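Local coordinates for protein acetate kinase (Entamoeba histolytica, PDB 4H0O) that probably transfers a phosphoryl group reversibly between acetyl phosphate and an acceptor such as ADP or phosphate, with magnesium, as a pyrophosphate-dependent acetate kinase of the ASKHA superfamily, at residues 277-281 against 298-304; 186-191 against 387-393; 226-230 against 320-324. All blocks are in the same frame, centred on the assembly; numbering follows the deposited sequence.

Interaction 1: 277-281 against 298-304; sequences GVSEL and KAKTCQL
The backbones of S279 and C302 come remarkably close, their CA atoms 4.2 Å apart, so that the end of one helix is pressed against the first turn of another with hardly any side chain between them. A CA-H...O contact fits this closeness: S279 CA lies 3.4 Å from T301 O. The S279 carbonyl is met in turn by T301, whose OG1 sits 3.0 Å from S279 O and equally near K298 O; one proton faces two acceptors, and the choice is not settled. OG1 reaches both because it lies between the backbone N and carbonyl carbon of T301 (chi1 41°). Here the C-terminal end of helix 274-279 meets the N-terminal turn of helix 299-324: the first helix ends as E280 turns to positive phi, an ST turn links S279 OG to L281 N, and K298 holds the N-cap position of the second. S279 OG also bonds to L275 O. Beyond the turn, L281 CD2 packs on C302 SG at 3.6 Å, while the K298 chain runs past L281 and brings CE to 3.2 Å from E280 O. At the far end V278 CG1 meets L304 CG at 3.7 Å, the two side chains crossing at about a right angle beside Q175 of the second subunit.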
loop_
_atom_site.group_PDB
_atom_site.type_symbol
_atom_site.label_atom_id
_atom_site.label_comp_id
_atom_site.label_asym_id
_atom_site.label_seq_id
_atom_site.Cartn_x
_atom_site.Cartn_y
_atom_site.Cartn_z
ATOM N N GLY B 277 -9.523 5.554 15.249
ATOM C CA GLY B 277 -8.695 6.747 15.291
ATOM C C GLY B 277 -9.177 7.920 14.455
ATOM O O GLY B 277 -8.978 9.076 14.838
ATOM N N VAL B 278 -9.794 7.640 13.310
ATOM C CA VAL B 278 -10.250 8.706 12.420
ATOM C C VAL B 278 -11.645 9.213 12.787
ATOM O O VAL B 278 -11.889 10.419 12.805
ATOM C CB VAL B 278 -10.245 8.259 10.947
ATOM C CG1 VAL B 278 -10.633 9.416 10.036
ATOM C CG2 VAL B 278 -8.878 7.724 10.564
ATOM N N SER B 279 -12.559 8.288 13.069
ATOM C CA SER B 279 -13.927 8.651 13.437
ATOM C C SER B 279 -13.973 9.351 14.791
ATOM O O SER B 279 -14.835 10.199 15.023
ATOM C CB SER B 279 -14.828 7.415 13.482
ATOM O OG SER B 279 -14.561 6.626 14.631
ATOM N N GLU B 280 -13.045 8.978 15.674
ATOM C CA GLU B 280 -12.998 9.486 17.047
ATOM C C GLU B 280 -14.275 9.140 17.808
ATOM O O GLU B 280 -14.646 9.834 18.755
ATOM C CB GLU B 280 -12.747 11.000 17.072
ATOM C CG GLU B 280 -11.428 11.429 16.442
ATOM C CD GLU B 280 -11.258 12.940 16.405
ATOM O OE1 GLU B 280 -12.207 13.659 16.789
ATOM O OE2 GLU B 280 -10.175 13.408 15.992
ATOM N N LEU B 281 -14.935 8.061 17.393
ATOM C CA LEU B 281 -16.210 7.651 17.976
ATOM C C LEU B 281 -16.207 6.183 18.392
ATOM O O LEU B 281 -16.295 5.862 19.577
ATOM C CB LEU B 281 -17.350 7.887 16.985
ATOM C CG LEU B 281 -18.730 7.407 17.441
ATOM C CD1 LEU B 281 -19.401 8.449 18.317
ATOM C CD2 LEU B 281 -19.613 7.052 16.255
ATOM N N LYS B 298 -20.234 13.841 15.907
ATOM C CA LYS B 298 -18.998 13.393 15.266
ATOM C C LYS B 298 -19.207 12.920 13.824
ATOM O O LYS B 298 -18.471 12.067 13.326
ATOM C CB LYS B 298 -18.343 12.289 16.101
ATOM C CG LYS B 298 -17.900 12.754 17.480
ATOM C CD LYS B 298 -17.261 11.635 18.280
ATOM C CE LYS B 298 -16.644 12.181 19.557
ATOM N NZ LYS B 298 -15.727 13.316 19.264
ATOM N N ALA B 299 -20.208 13.489 13.159
ATOM C CA ALA B 299 -20.563 13.090 11.799
ATOM C C ALA B 299 -19.440 13.324 10.777
ATOM O O ALA B 299 -19.150 12.443 9.961
ATOM C CB ALA B 299 -21.843 13.783 11.360
ATOM N N LYS B 300 -18.820 14.503 10.818
ATOM C CA LYS B 300 -17.724 14.842 9.903
ATOM C C LYS B 300 -16.573 13.835 9.954
ATOM O O LYS B 300 -16.073 13.395 8.918
ATOM C CB LYS B 300 -17.186 16.251 10.193
ATOM C CG LYS B 300 -18.058 17.402 9.690
ATOM C CD LYS B 300 -17.293 18.731 9.736
ATOM C CE LYS B 300 -18.117 19.891 9.182
ATOM N NZ LYS B 300 -19.292 20.228 10.035
ATOM N N THR B 301 -16.157 13.483 11.167
ATOM C CA THR B 301 -15.050 12.551 11.365
ATOM C C THR B 301 -15.436 11.112 11.037
ATOM O O THR B 301 -14.607 10.331 10.564
ATOM C CB THR B 301 -14.479 12.631 12.796
ATOM O OG1 THR B 301 -15.552 12.755 13.734
ATOM C CG2 THR B 301 -13.553 13.831 12.926
ATOM N N CYS B 302 -16.691 10.761 11.298
ATOM C CA CYS B 302 -17.201 9.446 10.930
ATOM C C CYS B 302 -17.315 9.314 9.413
ATOM O O CYS B 302 -17.061 8.250 8.851
ATOM C CB CYS B 302 -18.551 9.180 11.596
ATOM S SG CYS B 302 -18.444 8.842 13.370
ATOM N N GLN B 303 -17.687 10.405 8.753
ATOM C CA GLN B 303 -17.761 10.425 7.297
ATOM C C GLN B 303 -16.360 10.295 6.704
ATOM O O GLN B 303 -16.162 9.626 5.687
ATOM C CB GLN B 303 -18.426 11.714 6.811
ATOM C CG GLN B 303 -18.660 11.770 5.308
ATOM C CD GLN B 303 -19.696 10.766 4.837
ATOM O OE1 GLN B 303 -20.853 10.806 5.259
ATOM N NE2 GLN B 303 -19.284 9.854 3.960
ATOM N N LEU B 304 -15.388 10.934 7.349
ATOM C CA LEU B 304 -14.001 10.860 6.901
ATOM C C LEU B 304 -13.461 9.443 7.066
ATOM O O LEU B 304 -12.803 8.909 6.173
ATOM C CB LEU B 304 -13.130 11.851 7.678
ATOM C CG LEU B 304 -11.636 11.815 7.338
ATOM C CD1 LEU B 304 -11.408 12.157 5.871
ATOM C CD2 LEU B 304 -10.828 12.743 8.242
#

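Interaction 2: 186-191 against 387-393; sequences LSYEYV and PNDEELV
Y190 lays its ring against the start of helix 390-402, and V393 CG2 sits over one face, 4.1 Å from the ring centroid, in a CH-pi contact. At the ring edge, in plane, P387 O approaches CE2 to 3.3 Å, while L392 reaches the phenol end with CB and CD1. The Y190 ring gets there because CG stands anti to the backbone N (chi1 176°), which carries it out from helix 185-195 across the loop and first turn of 387-393. The other methyl of V393, CG1, packs on L186 CB at 3.5 Å, so the valine touches two residues one turn apart on helix 185-195. One turn back from V191, S187 OG accepts a bond from N388 ND2 (3.0 Å, 147° at the hydrogen), the hydroxyl lying 22° out of the amide plane.

Further out, S187 OG is also bonded to H210 ND1. While ND2 of N388 is thus bonded to helix 185-195, its OD1 takes a weak bond from D334 N, just past strand 329-333. D389 is the N-cap residue: its OD2 accepts from L392 N at 3.2 Å and, weakly, from E391 N. A water donates to V393 O and, weakly, to L186 O, bridging the two helices.

E390, predicted to bind magnesium, opens the capped helix, and L186 lies close to D154 and R97, the predicted catalytic and substrate-binding residues. The polar links and ring packing thus join two parts of the probable active-site surroundings, and the capping carboxylate would help offset the partial positive charge of the helix start.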
loop_
_atom_site.group_PDB
_atom_site.type_symbol
_atom_site.label_atom_id
_atom_site.label_comp_id
_atom_site.label_asym_id
_atom_site.label_seq_id
_atom_site.Cartn_x
_atom_site.Cartn_y
_atom_site.Cartn_z
ATOM N N LEU B 186 -7.425 -19.432 6.798
ATOM C CA LEU B 186 -8.452 -20.448 7.005
ATOM C C LEU B 186 -9.816 -19.980 6.501
ATOM O O LEU B 186 -10.573 -20.754 5.911
ATOM C CB LEU B 186 -8.522 -20.821 8.487
ATOM C CG LEU B 186 -7.276 -21.501 9.058
ATOM C CD1 LEU B 186 -7.358 -21.618 10.576
ATOM C CD2 LEU B 186 -7.097 -22.870 8.429
ATOM N N SER B 187 -10.123 -18.709 6.739
ATOM C CA SER B 187 -11.347 -18.096 6.235
ATOM C C SER B 187 -11.388 -18.135 4.701
ATOM O O SER B 187 -12.403 -18.503 4.101
ATOM C CB SER B 187 -11.440 -16.654 6.743
ATOM O OG SER B 187 -12.533 -15.961 6.172
ATOM N N TYR B 188 -10.272 -17.774 4.076
ATOM C CA TYR B 188 -10.168 -17.764 2.619
ATOM C C TYR B 188 -10.364 -19.147 1.995
ATOM O O TYR B 188 -11.162 -19.300 1.070
ATOM C CB TYR B 188 -8.827 -17.161 2.181
ATOM C CG TYR B 188 -8.743 -15.665 2.386
ATOM C CD1 TYR B 188 -9.780 -14.837 1.984
ATOM C CD2 TYR B 188 -7.634 -15.083 2.986
ATOM C CE1 TYR B 188 -9.717 -13.475 2.165
ATOM C CE2 TYR B 188 -7.562 -13.715 3.170
ATOM C CZ TYR B 188 -8.613 -12.920 2.758
ATOM O OH TYR B 188 -8.569 -11.557 2.937
ATOM N N GLU B 189 -9.644 -20.153 2.489
ATOM C CA GLU B 189 -9.758 -21.488 1.900
ATOM C C GLU B 189 -11.101 -22.145 2.208
ATOM O O GLU B 189 -11.552 -23.024 1.472
ATOM C CB GLU B 189 -8.574 -22.398 2.268
ATOM C CG GLU B 189 -8.255 -22.505 3.744
ATOM C CD GLU B 189 -6.944 -23.238 3.992
ATOM O OE1 GLU B 189 -6.715 -24.285 3.346
ATOM O OE2 GLU B 189 -6.141 -22.765 4.829
ATOM N N TYR B 190 -11.753 -21.702 3.279
ATOM C CA TYR B 190 -13.107 -22.165 3.561
ATOM C C TYR B 190 -14.087 -21.589 2.545
ATOM O O TYR B 190 -14.937 -22.307 2.013
ATOM C CB TYR B 190 -13.550 -21.778 4.971
ATOM C CG TYR B 190 -14.990 -22.156 5.256
ATOM C CD1 TYR B 190 -15.323 -23.447 5.638
ATOM C CD2 TYR B 190 -16.015 -21.223 5.137
ATOM C CE1 TYR B 190 -16.636 -23.802 5.898
ATOM C CE2 TYR B 190 -17.332 -21.571 5.390
ATOM C CZ TYR B 190 -17.634 -22.863 5.771
ATOM O OH TYR B 190 -18.937 -23.217 6.029
ATOM N N VAL B 191 -13.977 -20.286 2.298
ATOM C CA VAL B 191 -14.851 -19.604 1.349
ATOM C C VAL B 191 -14.660 -20.151 -0.063
ATOM O O VAL B 191 -15.631 -20.467 -0.750
ATOM C CB VAL B 191 -14.626 -18.079 1.369
ATOM C CG1 VAL B 191 -15.314 -17.421 0.186
ATOM C CG2 VAL B 191 -15.139 -17.484 2.674
ATOM N N PRO B 387 -20.505 -16.865 3.673
ATOM C CA PRO B 387 -20.376 -17.125 5.114
ATOM C C PRO B 387 -19.045 -17.779 5.484
ATOM O O PRO B 387 -18.531 -18.596 4.717
ATOM C CB PRO B 387 -21.519 -18.104 5.395
ATOM C CG PRO B 387 -22.522 -17.837 4.326
ATOM C CD PRO B 387 -21.727 -17.467 3.107
ATOM N N ASN B 388 -18.509 -17.429 6.652
ATOM C CA ASN B 388 -17.251 -17.998 7.128
ATOM C C ASN B 388 -17.246 -18.202 8.644
ATOM O O ASN B 388 -16.295 -17.809 9.323
ATOM C CB ASN B 388 -16.066 -17.110 6.725
ATOM C CG ASN B 388 -16.119 -15.736 7.375
ATOM O OD1 ASN B 388 -17.199 -15.186 7.601
ATOM N ND2 ASN B 388 -14.949 -15.181 7.687
ATOM N N ASP B 389 -18.307 -18.811 9.166
ATOM C CA ASP B 389 -18.416 -19.080 10.601
ATOM C C ASP B 389 -17.171 -19.785 11.136
ATOM O O ASP B 389 -16.750 -20.815 10.600
ATOM C CB ASP B 389 -19.668 -19.910 10.906
ATOM C CG ASP B 389 -19.681 -20.450 12.328
ATOM O OD1 ASP B 389 -20.151 -19.735 13.239
ATOM O OD2 ASP B 389 -19.227 -21.596 12.536
ATOM N N GLU B 390 -16.589 -19.211 12.187
ATOM C CA GLU B 390 -15.324 -19.669 12.758
ATOM C C GLU B 390 -15.209 -21.178 12.974
ATOM O O GLU B 390 -14.182 -21.777 12.649
ATOM C CB GLU B 390 -15.058 -18.961 14.088
ATOM C CG GLU B 390 -14.809 -17.470 13.983
ATOM C CD GLU B 390 -14.295 -16.881 15.284
ATOM O OE1 GLU B 390 -13.062 -16.728 15.423
ATOM O OE2 GLU B 390 -15.124 -16.578 16.170
ATOM N N GLU B 391 -16.251 -21.789 13.530
ATOM C CA GLU B 391 -16.193 -23.210 13.871
ATOM C C GLU B 391 -16.226 -24.107 12.642
ATOM O O GLU B 391 -15.459 -25.067 12.552
ATOM C CB GLU B 391 -17.310 -23.591 14.844
ATOM C CG GLU B 391 -17.044 -23.158 16.274
ATOM C CD GLU B 391 -17.075 -21.655 16.443
ATOM O OE1 GLU B 391 -17.877 -20.991 15.751
ATOM O OE2 GLU B 391 -16.288 -21.136 17.262
ATOM N N LEU B 392 -17.110 -23.790 11.698
ATOM C CA LEU B 392 -17.203 -24.544 10.451
ATOM C C LEU B 392 -15.881 -24.480 9.691
ATOM O O LEU B 392 -15.488 -25.445 9.034
ATOM C CB LEU B 392 -18.339 -24.010 9.576
ATOM C CG LEU B 392 -19.742 -24.027 10.186
ATOM C CD1 LEU B 392 -20.778 -23.527 9.189
ATOM C CD2 LEU B 392 -20.100 -25.421 10.669
ATOM N N VAL B 393 -15.198 -23.342 9.798
ATOM C CA VAL B 393 -13.905 -23.139 9.145
ATOM C C VAL B 393 -12.850 -24.124 9.653
ATOM O O VAL B 393 -12.114 -24.720 8.864
ATOM C CB VAL B 393 -13.407 -21.691 9.331
ATOM C CG1 VAL B 393 -11.954 -21.565 8.927
ATOM C CG2 VAL B 393 -14.259 -20.728 8.521
HETATM O O HOH W 1 -10.849 -24.195 6.036
HETATM O O HOH W 2 -20.504 -20.501 7.333
#

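Interaction 3: 226-230 against 320-324; sequences SFDTS and LMVEI
With CG anti to the backbone N in both residues (chi1 -173° in F227 and -161° in D228), two neighbouring side chains of strand 225-229 reach toward helix 299-324. They can do so together because of a classic beta bulge, in which F227 and D228 both face G220 of strand 216-222. The strand is an edge strand of the six-stranded sheet within the chain, part of the ribonuclease H-like fold, and the helix segment packs on it nearly antiparallel, at 149° and 8.8 Å between axes.

F227 slides past I324 in the opposite direction, its CB 3.9 Å from I324 CG2, and its ring meets the backbone obliquely, with CE2 3.5 Å from E323 O. Farther along, L320 brings CD2 to 3.9 Å from D228 CB. L320 and I324 also touch I207, so the same helix side rests on strand 205-211.

Beside these apolar contacts the carboxyl groups of D228 and E323 converge, their planes steeply inclined to each other. E165 adds another acid beside E323 OE1, whereas K180 (at OD1) and K315 of the second subunit (at OD2) make long, weak ion pairs with D228. Acids this close would be expected to raise the affinity for a proton, and one of the D228/E323 pair probably holds one. The D228 carboxyl is partly held by its own strand, OD1 taking a weak bond from T229 N, while OD2 lies 2.7 Å from E323 OE1.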
loop_
_atom_site.group_PDB
_atom_site.type_symbol
_atom_site.label_atom_id
_atom_site.label_comp_id
_atom_site.label_asym_id
_atom_site.label_seq_id
_atom_site.Cartn_x
_atom_site.Cartn_y
_atom_site.Cartn_z
ATOM N N SER B 226 -3.989 -18.784 -3.236
ATOM C CA SER B 226 -3.583 -17.424 -2.912
ATOM C C SER B 226 -2.423 -17.001 -3.810
ATOM O O SER B 226 -1.398 -17.683 -3.867
ATOM C CB SER B 226 -3.164 -17.339 -1.442
ATOM O OG SER B 226 -2.705 -16.040 -1.111
ATOM N N PHE B 227 -2.596 -15.893 -4.527
ATOM C CA PHE B 227 -1.532 -15.339 -5.356
ATOM C C PHE B 227 -0.862 -14.192 -4.605
ATOM O O PHE B 227 0.364 -14.123 -4.514
ATOM C CB PHE B 227 -2.084 -14.855 -6.701
ATOM C CG PHE B 227 -1.020 -14.424 -7.676
ATOM C CD1 PHE B 227 -0.454 -15.337 -8.553
ATOM C CD2 PHE B 227 -0.585 -13.104 -7.716
ATOM C CE1 PHE B 227 0.527 -14.945 -9.451
ATOM C CE2 PHE B 227 0.398 -12.705 -8.612
ATOM C CZ PHE B 227 0.954 -13.627 -9.480
ATOM N N ASP B 228 -1.669 -13.284 -4.071
ATOM C CA ASP B 228 -1.144 -12.248 -3.190
ATOM C C ASP B 228 -2.194 -11.855 -2.162
ATOM O O ASP B 228 -3.371 -12.205 -2.304
ATOM C CB ASP B 228 -0.679 -11.022 -3.978
ATOM C CG ASP B 228 0.270 -10.143 -3.177
ATOM O OD1 ASP B 228 0.833 -10.633 -2.174
ATOM O OD2 ASP B 228 0.457 -8.966 -3.543
ATOM N N THR B 229 -1.770 -11.137 -1.127
ATOM C CA THR B 229 -2.678 -10.770 -0.050
ATOM C C THR B 229 -2.316 -9.435 0.593
ATOM O O THR B 229 -1.221 -8.908 0.392
ATOM C CB THR B 229 -2.744 -11.866 1.026
ATOM O OG1 THR B 229 -3.861 -11.626 1.892
ATOM C CG2 THR B 229 -1.459 -11.887 1.842
ATOM N N SER B 230 -3.238 -8.917 1.395
ATOM C CA SER B 230 -3.180 -7.541 1.872
ATOM C C SER B 230 -2.258 -7.331 3.076
ATOM O O SER B 230 -1.541 -6.331 3.148
ATOM C CB SER B 230 -4.593 -7.078 2.219
ATOM O OG SER B 230 -4.699 -5.675 2.146
ATOM N N LEU B 320 -4.759 -5.692 -6.589
ATOM C CA LEU B 320 -4.762 -7.153 -6.636
ATOM C C LEU B 320 -5.279 -7.676 -7.971
ATOM O O LEU B 320 -4.813 -8.708 -8.464
ATOM C CB LEU B 320 -5.589 -7.733 -5.484
ATOM C CG LEU B 320 -4.925 -7.687 -4.105
ATOM C CD1 LEU B 320 -5.869 -8.177 -3.020
ATOM C CD2 LEU B 320 -3.645 -8.513 -4.095
ATOM N N MET B 321 -6.240 -6.960 -8.546
ATOM C CA MET B 321 -6.820 -7.323 -9.837
ATOM C C MET B 321 -5.759 -7.353 -10.938
ATOM O O MET B 321 -5.702 -8.297 -11.732
ATOM C CB MET B 321 -7.934 -6.343 -10.206
ATOM C CG MET B 321 -8.619 -6.646 -11.525
ATOM S SD MET B 321 -10.041 -5.565 -11.798
ATOM C CE MET B 321 -9.245 -3.957 -11.801
ATOM N N VAL B 322 -4.920 -6.322 -10.973
ATOM C CA VAL B 322 -3.849 -6.244 -11.961
ATOM C C VAL B 322 -2.817 -7.348 -11.733
ATOM O O VAL B 322 -2.294 -7.926 -12.687
ATOM C CB VAL B 322 -3.175 -4.856 -11.958
ATOM C CG1 VAL B 322 -2.001 -4.822 -12.922
ATOM C CG2 VAL B 322 -4.180 -3.785 -12.340
ATOM N N GLU B 323 -2.546 -7.656 -10.466
ATOM C CA GLU B 323 -1.580 -8.698 -10.120
ATOM C C GLU B 323 -1.992 -10.083 -10.607
ATOM O O GLU B 323 -1.162 -10.843 -11.106
ATOM C CB GLU B 323 -1.377 -8.764 -8.610
ATOM C CG GLU B 323 -0.520 -7.667 -8.028
ATOM C CD GLU B 323 -0.258 -7.887 -6.553
ATOM O OE1 GLU B 323 0.575 -8.758 -6.224
ATOM O OE2 GLU B 323 -0.898 -7.203 -5.726
ATOM N N ILE B 324 -3.271 -10.412 -10.439
ATOM C CA ILE B 324 -3.779 -11.736 -10.792
ATOM C C ILE B 324 -4.260 -11.807 -12.241
ATOM O O ILE B 324 -4.602 -12.882 -12.737
ATOM C CB ILE B 324 -4.912 -12.191 -9.840
ATOM C CG1 ILE B 324 -6.162 -11.324 -10.025
ATOM C CG2 ILE B 324 -4.433 -12.168 -8.388
ATOM C CD1 ILE B 324 -7.315 -11.716 -9.105
#

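Along the chain the contacts enclose one another: interaction 2 joins the most distant stretches, interaction 3 falls within its span, and interaction 1 within that of interaction 3. Interactions 1 and 3 use the beginning and end of helix 299-324, with centres about 30 Å apart, and both touch the second subunit, so both ends of helix 299-324 lie near the dimer interface. Interaction 2 is touched by no other chain; it lies about 20 Å, centre to centre, from interaction 3, though their nearest atoms are about 4 Å apart. The six-stranded sheet connects these two: strand 225-229 belongs to it, and strands 205-211 and 329-333 border interaction 2, beside the probable active site.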